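Local coordinates for protein ribulose-bisphosphate carboxylase (Alicyclobacillus acidocaldarius subsp. acidocaldarius, PDB 4NAS) that belongs to the ribulose-bisphosphate carboxylase large-chain family, joining an N-terminal alpha/beta domain to a TIM-barrel catalytic domain that carries a calcium site, at residues A15-R20 / I108-L113; E61-L66 / A76-A81. All blocks are in the same frame, centred on the assembly; numbering follows the deposited sequence.

How the contacts relate
Contacts 1 and 2 are neighbouring seams of one sheet in the N-terminal domain, with centres about 8 Å apart. Strands 12-22 and 73-83 lie next to each other in it, and 108-114 and 59-68 flank them; 59-68 is an edge strand within the chain, while 108-114 is followed by the short strand 281-282. Between the seams, Leu19 O meets Ala76 N at 2.9 Å. On the polar face Thr16 OG1 lies 2.7 Å from Asp79 OD1, while on the apolar face Leu19 CD2 packs 3.5 Å from Ile78 CD1. Each seam also carries a classic bulge. The calcium ligands, carboxylated Lys176, Asp178 and Glu179, lie in the catalytic-domain range, all four segments in the N-terminal-domain range.

Contact 1. Residues A15-R20 / I108-L113; sequences ATYRLR and IRLERL
A classic beta bulge interrupts the antiparallel pairing of 15-20 with 108-113, where Glu111 and Arg112 together face Thr16. Thr16 O takes the Glu111 N-H at 2.9 Å and a weak second bond from Arg112 N at 3.3 Å; Thr16 N returns a bond to Arg112 O at 3.0 Å. Beyond the bulge the register has slipped by one residue, and Arg18 and Arg109 form a regular hydrogen-bonded pair.

The extra residue changes where Glu111 goes. Its CB points toward strand 15-20, and chi1 (-66°), with CG anti to the carbonyl carbon, lays CG against Arg18 CB at 3.7 Å. A bend at chi2 then turns the carboxylate to its own strand neighbour: Arg109 NH1 forms a salt bridge with Glu111 OE2 at 2.9 Å, meeting it nearly along the C-O bond, with OE2 lying 17° out of the guanidinium plane. Arg109 is also held through NE and NH2, by the carbonyls of Tyr280 and Tyr275, so several bonds fix the rotation of its head. On this same face the CB atoms of Thr16 and Arg112 meet, while Thr16 OG1 turns to Asp79.

These strands are the first and last of the ferredoxin-like beta-alpha-beta-beta-alpha-beta domain, and their opposite face is apolar, covered by helices 26-36 and 91-99. There Leu110 CD1 reaches across to Tyr17 CE1 at 3.7 Å, approaching the ring obliquely, and also touches Ala15 CB, which Leu113 CD2 meets as well. Leu19 and Ile108 run side by side in the same direction, CD2 to CD1 at 3.7 Å. With CG anti to the carbonyl carbon (chi1 -53°), the Tyr17 ring extends under helix 91-99, and its buried OH is hydrogen-bonded to Val98 O.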
ATOM      1  N   ALA B  15     -17.409  -2.348  -8.806  1.00 21.62           N
ATOM      2  CA  ALA B  15     -16.050  -2.563  -9.269  1.00 23.84           C
ATOM      3  C   ALA B  15     -16.030  -3.425 -10.530  1.00 25.65           C
ATOM      4  O   ALA B  15     -16.768  -4.400 -10.638  1.00 22.10           O
ATOM      5  CB  ALA B  15     -15.222  -3.215  -8.174  1.00 18.74           C
ATOM      6  N   THR B  16     -15.180  -3.038 -11.475  1.00 16.71           N
ATOM      7  CA  THR B  16     -14.945  -3.786 -12.696  1.00 17.49           C
ATOM      8  C   THR B  16     -13.565  -4.387 -12.619  1.00 27.81           C
ATOM      9  O   THR B  16     -12.589  -3.652 -12.403  1.00 16.85           O
ATOM     10  CB  THR B  16     -14.977  -2.862 -13.918  1.00 21.08           C
ATOM     11  OG1 THR B  16     -16.257  -2.237 -14.015  1.00 22.93           O
ATOM     12  CG2 THR B  16     -14.694  -3.645 -15.204  1.00 23.73           C
ATOM     13  N   TYR B  17     -13.492  -5.712 -12.780  1.00 26.57           N
ATOM     14  CA  TYR B  17     -12.226  -6.450 -12.787  1.00 23.41           C
ATOM     15  C   TYR B  17     -11.946  -7.008 -14.170  1.00 26.54           C
ATOM     16  O   TYR B  17     -12.867  -7.408 -14.873  1.00 30.79           O
ATOM     17  CB  TYR B  17     -12.263  -7.623 -11.791  1.00 23.04           C
ATOM     18  CG  TYR B  17     -12.670  -7.195 -10.412  1.00 22.04           C
ATOM     19  CD1 TYR B  17     -11.714  -6.734  -9.492  1.00 16.64           C
ATOM     20  CD2 TYR B  17     -14.001  -7.215 -10.030  1.00 26.68           C
ATOM     21  CE1 TYR B  17     -12.091  -6.321  -8.238  1.00 19.40           C
ATOM     22  CE2 TYR B  17     -14.390  -6.810  -8.768  1.00 21.23           C
ATOM     23  CZ  TYR B  17     -13.441  -6.367  -7.879  1.00 19.29           C
ATOM     24  OH  TYR B  17     -13.820  -5.968  -6.620  1.00 17.21           O
ATOM     25  N   ARG B  18     -10.674  -7.001 -14.554  1.00 21.78           N
ATOM     26  CA  ARG B  18     -10.203  -7.717 -15.736  1.00 25.60           C
ATOM     27  C   ARG B  18      -9.477  -8.954 -15.227  1.00 27.98           C
ATOM     28  O   ARG B  18      -8.557  -8.843 -14.406  1.00 24.06           O
ATOM     29  CB  ARG B  18      -9.187  -6.862 -16.518  1.00 21.69           C
ATOM     30  CG  ARG B  18      -8.595  -7.586 -17.750  1.00 29.39           C
ATOM     31  CD  ARG B  18      -7.207  -7.047 -18.123  1.00 37.51           C
ATOM     32  NE  ARG B  18      -6.667  -7.666 -19.337  1.00 46.35           N
ATOM     33  CZ  ARG B  18      -5.903  -8.759 -19.365  1.00 48.20           C
ATOM     34  NH1 ARG B  18      -5.578  -9.389 -18.243  1.00 48.12           N
ATOM     35  NH2 ARG B  18      -5.462  -9.229 -20.522  1.00 51.25           N
ATOM     36  N   LEU B  19      -9.852 -10.127 -15.720  1.00 21.75           N
ATOM     37  CA  LEU B  19      -9.246 -11.370 -15.232  1.00 24.30           C
ATOM     38  C   LEU B  19      -9.184 -12.442 -16.313  1.00 27.00           C
ATOM     39  O   LEU B  19      -9.926 -12.386 -17.305  1.00 26.84           O
ATOM     40  CB  LEU B  19     -10.008 -11.898 -14.016  1.00 31.09           C
ATOM     41  CG  LEU B  19     -11.527 -12.100 -14.149  1.00 37.16           C
ATOM     42  CD1 LEU B  19     -11.891 -13.455 -14.727  1.00 35.94           C
ATOM     43  CD2 LEU B  19     -12.233 -11.902 -12.817  1.00 43.11           C
ATOM     44  N   ARG B  20      -8.298 -13.416 -16.110  1.00 25.59           N
ATOM     45  CA  ARG B  20      -8.188 -14.566 -17.005  1.00 37.65           C
ATOM     46  C   ARG B  20      -8.711 -15.815 -16.296  1.00 38.08           C
ATOM     47  O   ARG B  20      -8.403 -16.042 -15.128  1.00 31.77           O
ATOM     48  CB  ARG B  20      -6.733 -14.765 -17.436  1.00 29.18           C
ATOM     49  CG  ARG B  20      -6.498 -15.988 -18.293  1.00 31.90           C
ATOM     50  CD  ARG B  20      -5.065 -16.048 -18.788  1.00 38.86           C
ATOM     51  NE  ARG B  20      -4.837 -17.232 -19.613  1.00 47.07           N
ATOM     52  CZ  ARG B  20      -4.107 -17.251 -20.728  1.00 47.39           C
ATOM     53  NH1 ARG B  20      -3.533 -16.140 -21.170  1.00 42.51           N
ATOM     54  NH2 ARG B  20      -3.962 -18.382 -21.410  1.00 45.31           N
ATOM     55  N   ILE B 108      -5.742 -11.081 -12.103  1.00 16.88           N
ATOM     56  CA  ILE B 108      -6.946 -10.266 -11.962  1.00 16.90           C
ATOM     57  C   ILE B 108      -6.489  -8.844 -11.643  1.00 16.09           C
ATOM     58  O   ILE B 108      -5.485  -8.676 -10.969  1.00 16.00           O
ATOM     59  CB  ILE B 108      -7.853 -10.780 -10.811  1.00 17.05           C
ATOM     60  CG1 ILE B 108      -9.145  -9.980 -10.745  1.00 18.54           C
ATOM     61  CG2 ILE B 108      -7.115 -10.776  -9.424  1.00 16.38           C
ATOM     62  CD1 ILE B 108     -10.225 -10.690  -9.923  1.00 24.91           C
ATOM     63  N   ARG B 109      -7.214  -7.850 -12.136  1.00 19.82           N
ATOM     64  CA  ARG B 109      -6.816  -6.451 -11.970  1.00 17.97           C
ATOM     65  C   ARG B 109      -8.035  -5.569 -11.811  1.00 15.74           C
ATOM     66  O   ARG B 109      -8.998  -5.674 -12.590  1.00 17.18           O
ATOM     67  CB  ARG B 109      -5.999  -6.023 -13.201  1.00 15.94           C
ATOM     68  CG  ARG B 109      -5.497  -4.595 -13.230  1.00 17.59           C
ATOM     69  CD  ARG B 109      -4.724  -4.352 -14.548  1.00 24.52           C
ATOM     70  NE  ARG B 109      -3.662  -3.359 -14.401  1.00 23.62           N
ATOM     71  CZ  ARG B 109      -3.720  -2.122 -14.862  1.00 23.47           C
ATOM     72  NH1 ARG B 109      -4.792  -1.697 -15.517  1.00 27.76           N
ATOM     73  NH2 ARG B 109      -2.699  -1.304 -14.664  1.00 22.78           N
ATOM     74  N   LEU B 110      -7.999  -4.682 -10.821  1.00 18.31           N
ATOM     75  CA  LEU B 110      -9.092  -3.729 -10.610  1.00 16.28           C
ATOM     76  C   LEU B 110      -8.988  -2.536 -11.570  1.00 23.41           C
ATOM     77  O   LEU B 110      -8.003  -1.768 -11.531  1.00 18.86           O
ATOM     78  CB  LEU B 110      -9.094  -3.262  -9.146  1.00 17.99           C
ATOM     79  CG  LEU B 110     -10.130  -2.200  -8.759  1.00 19.61           C
ATOM     80  CD1 LEU B 110     -11.557  -2.737  -8.904  1.00 19.32           C
ATOM     81  CD2 LEU B 110      -9.859  -1.788  -7.311  1.00 16.07           C
ATOM     82  N   GLU B 111     -10.010  -2.390 -12.414  1.00 16.25           N
ATOM     83  CA  GLU B 111     -10.002  -1.481 -13.562  1.00 24.90           C
ATOM     84  C   GLU B 111     -10.832  -0.233 -13.324  1.00 22.87           C
ATOM     85  O   GLU B 111     -10.543   0.842 -13.860  1.00 19.22           O
ATOM     86  CB  GLU B 111     -10.601  -2.189 -14.784  1.00 29.08           C
ATOM     87  CG  GLU B 111      -9.791  -3.362 -15.319  1.00 39.13           C
ATOM     88  CD  GLU B 111      -8.629  -2.914 -16.176  1.00 47.97           C
ATOM     89  OE1 GLU B 111      -8.722  -3.044 -17.416  1.00 48.92           O
ATOM     90  OE2 GLU B 111      -7.631  -2.420 -15.610  1.00 50.32           O
ATOM     91  N   ARG B 112     -11.904  -0.386 -12.560  1.00 20.57           N
ATOM     92  CA  ARG B 112     -12.837   0.712 -12.371  1.00 17.50           C
ATOM     93  C   ARG B 112     -13.567   0.605 -11.038  1.00 20.85           C
ATOM     94  O   ARG B 112     -13.926  -0.500 -10.578  1.00 18.74           O
ATOM     95  CB  ARG B 112     -13.846   0.781 -13.526  1.00 18.85           C
ATOM     96  CG  ARG B 112     -14.794   1.991 -13.435  1.00 28.78           C
ATOM     97  CD  ARG B 112     -15.862   2.016 -14.535  1.00 26.65           C
ATOM     98  NE  ARG B 112     -16.584   3.289 -14.522  1.00 24.32           N
ATOM     99  CZ  ARG B 112     -17.601   3.590 -15.321  1.00 35.07           C
ATOM    100  NH1 ARG B 112     -18.040   2.701 -16.193  1.00 39.75           N
ATOM    101  NH2 ARG B 112     -18.187   4.780 -15.238  1.00 43.05           N
ATOM    102  N   LEU B 113     -13.751   1.761 -10.406  1.00 23.43           N
ATOM    103  CA  LEU B 113     -14.600   1.871  -9.224  1.00 27.22           C
ATOM    104  C   LEU B 113     -15.656   2.928  -9.455  1.00 23.42           C
ATOM    105  O   LEU B 113     -15.349   4.116  -9.627  1.00 27.24           O
ATOM    106  CB  LEU B 113     -13.778   2.246  -7.997  1.00 16.45           C
ATOM    107  CG  LEU B 113     -12.889   1.154  -7.414  1.00 16.69           C
ATOM    108  CD1 LEU B 113     -12.041   1.764  -6.285  1.00 18.07           C
ATOM    109  CD2 LEU B 113     -13.679  -0.054  -6.896  1.00 16.45           C
TER

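Contact 2. Residues E61-L66 / A76-A81; sequences EGIRVL and AEIDIA
Arg64 sets its guanidinium edge against two carboxylates of the partner strand, Glu77 and Asp79, which project from the same face of this beta hairpin. The arginine chain turns at chi3 (-67°), carrying its head across to strand 76-81. Its side edge is given to one oxygen: NH2 at 2.7 Å and NE at 3.2 Å both donate to Glu77 OE1, lying in the guanidinium plane, although the carboxylate itself stands at 90° to that plane. The end of the head faces Asp79, whose carboxylate is turned by 45°; NH1 meets OD2 at 2.7 Å from above the carboxylate, and NH2 reaches OD1 at 3.0 Å on the syn side but tilted out of the carboxylate plane.

Leu66 CD1 flanks the Glu77 chain, touching CG at 3.9 Å. At the other end a classic bulge sets Glu61 and Gly62 opposite Asp79, whose O receives Glu61 N at 2.8 Å and Gly62 N only weakly. Glu61 CG, in turn, packs on Ala81 CB at 3.7 Å.

With NH2 shared between both acids, one cation can only partly offset the two negative charges, though its bonds to both probably favour their ionised forms.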
ATOM      1  N   GLU B  61     -23.135  -7.631 -11.513  1.00 28.26           N
ATOM      2  CA  GLU B  61     -23.793  -6.652 -12.386  1.00 35.43           C
ATOM      3  C   GLU B  61     -23.560  -6.928 -13.867  1.00 33.04           C
ATOM      4  O   GLU B  61     -24.390  -6.578 -14.710  1.00 34.04           O
ATOM      5  CB  GLU B  61     -23.363  -5.224 -12.037  1.00 40.34           C
ATOM      6  CG  GLU B  61     -23.756  -4.784 -10.632  1.00 50.21           C
ATOM      7  CD  GLU B  61     -25.215  -4.378 -10.523  1.00 60.01           C
ATOM      8  OE1 GLU B  61     -25.497  -3.163 -10.618  1.00 63.40           O
ATOM      9  OE2 GLU B  61     -26.076  -5.266 -10.332  1.00 62.01           O
ATOM     10  N   GLY B  62     -22.433  -7.556 -14.186  1.00 33.69           N
ATOM     11  CA  GLY B  62     -22.140  -7.903 -15.565  1.00 34.00           C
ATOM     12  C   GLY B  62     -20.916  -8.778 -15.740  1.00 32.48           C
ATOM     13  O   GLY B  62     -19.959  -8.707 -14.967  1.00 25.07           O
ATOM     14  N   ILE B  63     -20.972  -9.631 -16.759  1.00 38.21           N
ATOM     15  CA  ILE B  63     -19.842 -10.462 -17.162  1.00 36.76           C
ATOM     16  C   ILE B  63     -19.623 -10.291 -18.659  1.00 34.49           C
ATOM     17  O   ILE B  63     -20.532 -10.526 -19.442  1.00 34.48           O
ATOM     18  CB  ILE B  63     -20.113 -11.952 -16.904  1.00 34.33           C
ATOM     19  CG1 ILE B  63     -20.482 -12.193 -15.433  1.00 33.74           C
ATOM     20  CG2 ILE B  63     -18.914 -12.789 -17.330  1.00 35.14           C
ATOM     21  CD1 ILE B  63     -20.424 -13.629 -15.030  1.00 32.33           C
ATOM     22  N   ARG B  64     -18.420  -9.882 -19.050  1.00 32.96           N
ATOM     23  CA  ARG B  64     -18.112  -9.606 -20.448  1.00 31.83           C
ATOM     24  C   ARG B  64     -16.837 -10.325 -20.882  1.00 31.58           C
ATOM     25  O   ARG B  64     -15.747 -10.017 -20.411  1.00 31.12           O
ATOM     26  CB  ARG B  64     -17.952  -8.100 -20.681  1.00 36.73           C
ATOM     27  CG  ARG B  64     -19.188  -7.264 -20.369  1.00 36.74           C
ATOM     28  CD  ARG B  64     -18.914  -5.783 -20.580  1.00 38.01           C
ATOM     29  NE  ARG B  64     -17.957  -5.238 -19.614  1.00 33.06           N
ATOM     30  CZ  ARG B  64     -18.290  -4.848 -18.387  1.00 32.28           C
ATOM     31  NH1 ARG B  64     -19.553  -4.951 -17.981  1.00 27.23           N
ATOM     32  NH2 ARG B  64     -17.372  -4.357 -17.566  1.00 33.61           N
ATOM     33  N   VAL B  65     -16.978 -11.274 -21.797  1.00 27.38           N
ATOM     34  CA  VAL B  65     -15.824 -11.965 -22.348  1.00 38.92           C
ATOM     35  C   VAL B  65     -15.117 -11.047 -23.344  1.00 40.04           C
ATOM     36  O   VAL B  65     -15.734 -10.557 -24.289  1.00 44.44           O
ATOM     37  CB  VAL B  65     -16.253 -13.262 -23.049  1.00 38.77           C
ATOM     38  CG1 VAL B  65     -15.177 -13.737 -23.995  1.00 38.88           C
ATOM     39  CG2 VAL B  65     -16.590 -14.332 -22.026  1.00 37.86           C
ATOM     40  N   LEU B  66     -13.832 -10.793 -23.123  1.00 38.36           N
ATOM     41  CA  LEU B  66     -13.091  -9.889 -23.994  1.00 35.16           C
ATOM     42  C   LEU B  66     -12.359 -10.655 -25.089  1.00 41.98           C
ATOM     43  O   LEU B  66     -12.276 -10.199 -26.228  1.00 40.55           O
ATOM     44  CB  LEU B  66     -12.112  -9.039 -23.202  1.00 33.00           C
ATOM     45  CG  LEU B  66     -12.710  -8.151 -22.107  1.00 37.30           C
ATOM     46  CD1 LEU B  66     -11.710  -7.096 -21.693  1.00 36.04           C
ATOM     47  CD2 LEU B  66     -14.032  -7.511 -22.549  1.00 37.29           C
ATOM     48  N   ALA B  76     -11.835 -11.786 -19.371  1.00 27.75           N
ATOM     49  CA  ALA B  76     -13.161 -11.242 -19.177  1.00 27.51           C
ATOM     50  C   ALA B  76     -13.161 -10.075 -18.210  1.00 29.04           C
ATOM     51  O   ALA B  76     -12.217  -9.887 -17.423  1.00 27.03           O
ATOM     52  CB  ALA B  76     -14.112 -12.332 -18.694  1.00 28.18           C
ATOM     53  N   GLU B  77     -14.219  -9.279 -18.295  1.00 23.19           N
ATOM     54  CA  GLU B  77     -14.502  -8.271 -17.290  1.00 21.27           C
ATOM     55  C   GLU B  77     -15.715  -8.723 -16.500  1.00 33.25           C
ATOM     56  O   GLU B  77     -16.666  -9.279 -17.053  1.00 33.09           O
ATOM     57  CB  GLU B  77     -14.781  -6.913 -17.927  1.00 29.10           C
ATOM     58  CG  GLU B  77     -13.514  -6.183 -18.352  1.00 34.75           C
ATOM     59  CD  GLU B  77     -13.792  -4.795 -18.874  1.00 35.20           C
ATOM     60  OE1 GLU B  77     -14.972  -4.385 -18.877  1.00 39.84           O
ATOM     61  OE2 GLU B  77     -12.826  -4.117 -19.285  1.00 33.56           O
ATOM     62  N   ILE B  78     -15.665  -8.508 -15.195  1.00 27.77           N
ATOM     63  CA  ILE B  78     -16.787  -8.824 -14.335  1.00 24.02           C
ATOM     64  C   ILE B  78     -17.058  -7.566 -13.546  1.00 28.50           C
ATOM     65  O   ILE B  78     -16.108  -6.907 -13.124  1.00 26.31           O
ATOM     66  CB  ILE B  78     -16.419  -9.960 -13.387  1.00 29.11           C
ATOM     67  CG1 ILE B  78     -16.251 -11.256 -14.176  1.00 33.40           C
ATOM     68  CG2 ILE B  78     -17.468 -10.126 -12.312  1.00 34.04           C
ATOM     69  CD1 ILE B  78     -15.675 -12.375 -13.364  1.00 39.25           C
ATOM     70  N   ASP B  79     -18.332  -7.210 -13.383  1.00 23.67           N
ATOM     71  CA  ASP B  79     -18.717  -6.084 -12.530  1.00 23.84           C
ATOM     72  C   ASP B  79     -19.399  -6.633 -11.277  1.00 24.90           C
ATOM     73  O   ASP B  79     -20.335  -7.426 -11.390  1.00 24.66           O
ATOM     74  CB  ASP B  79     -19.709  -5.149 -13.251  1.00 29.06           C
ATOM     75  CG  ASP B  79     -19.138  -4.511 -14.518  1.00 27.10           C
ATOM     76  OD1 ASP B  79     -17.916  -4.302 -14.620  1.00 27.51           O
ATOM     77  OD2 ASP B  79     -19.948  -4.194 -15.417  1.00 31.80           O
ATOM     78  N   ILE B  80     -18.936  -6.228 -10.093  1.00 23.03           N
ATOM     79  CA  ILE B  80     -19.553  -6.656  -8.829  1.00 25.59           C
ATOM     80  C   ILE B  80     -20.042  -5.434  -8.029  1.00 24.78           C
ATOM     81  O   ILE B  80     -19.311  -4.439  -7.902  1.00 23.13           O
ATOM     82  CB  ILE B  80     -18.567  -7.466  -7.949  1.00 23.49           C
ATOM     83  CG1 ILE B  80     -18.005  -8.679  -8.703  1.00 24.84           C
ATOM     84  CG2 ILE B  80     -19.231  -7.911  -6.649  1.00 23.65           C
ATOM     85  CD1 ILE B  80     -19.075  -9.689  -9.149  1.00 27.38           C
ATOM     86  N   ALA B  81     -21.275  -5.492  -7.521  1.00 25.67           N
ATOM     87  CA  ALA B  81     -21.818  -4.423  -6.677  1.00 29.19           C
ATOM     88  C   ALA B  81     -21.705  -4.765  -5.185  1.00 29.39           C
ATOM     89  O   ALA B  81     -22.227  -5.789  -4.740  1.00 30.94           O
ATOM     90  CB  ALA B  81     -23.264  -4.133  -7.044  1.00 33.97           C
TER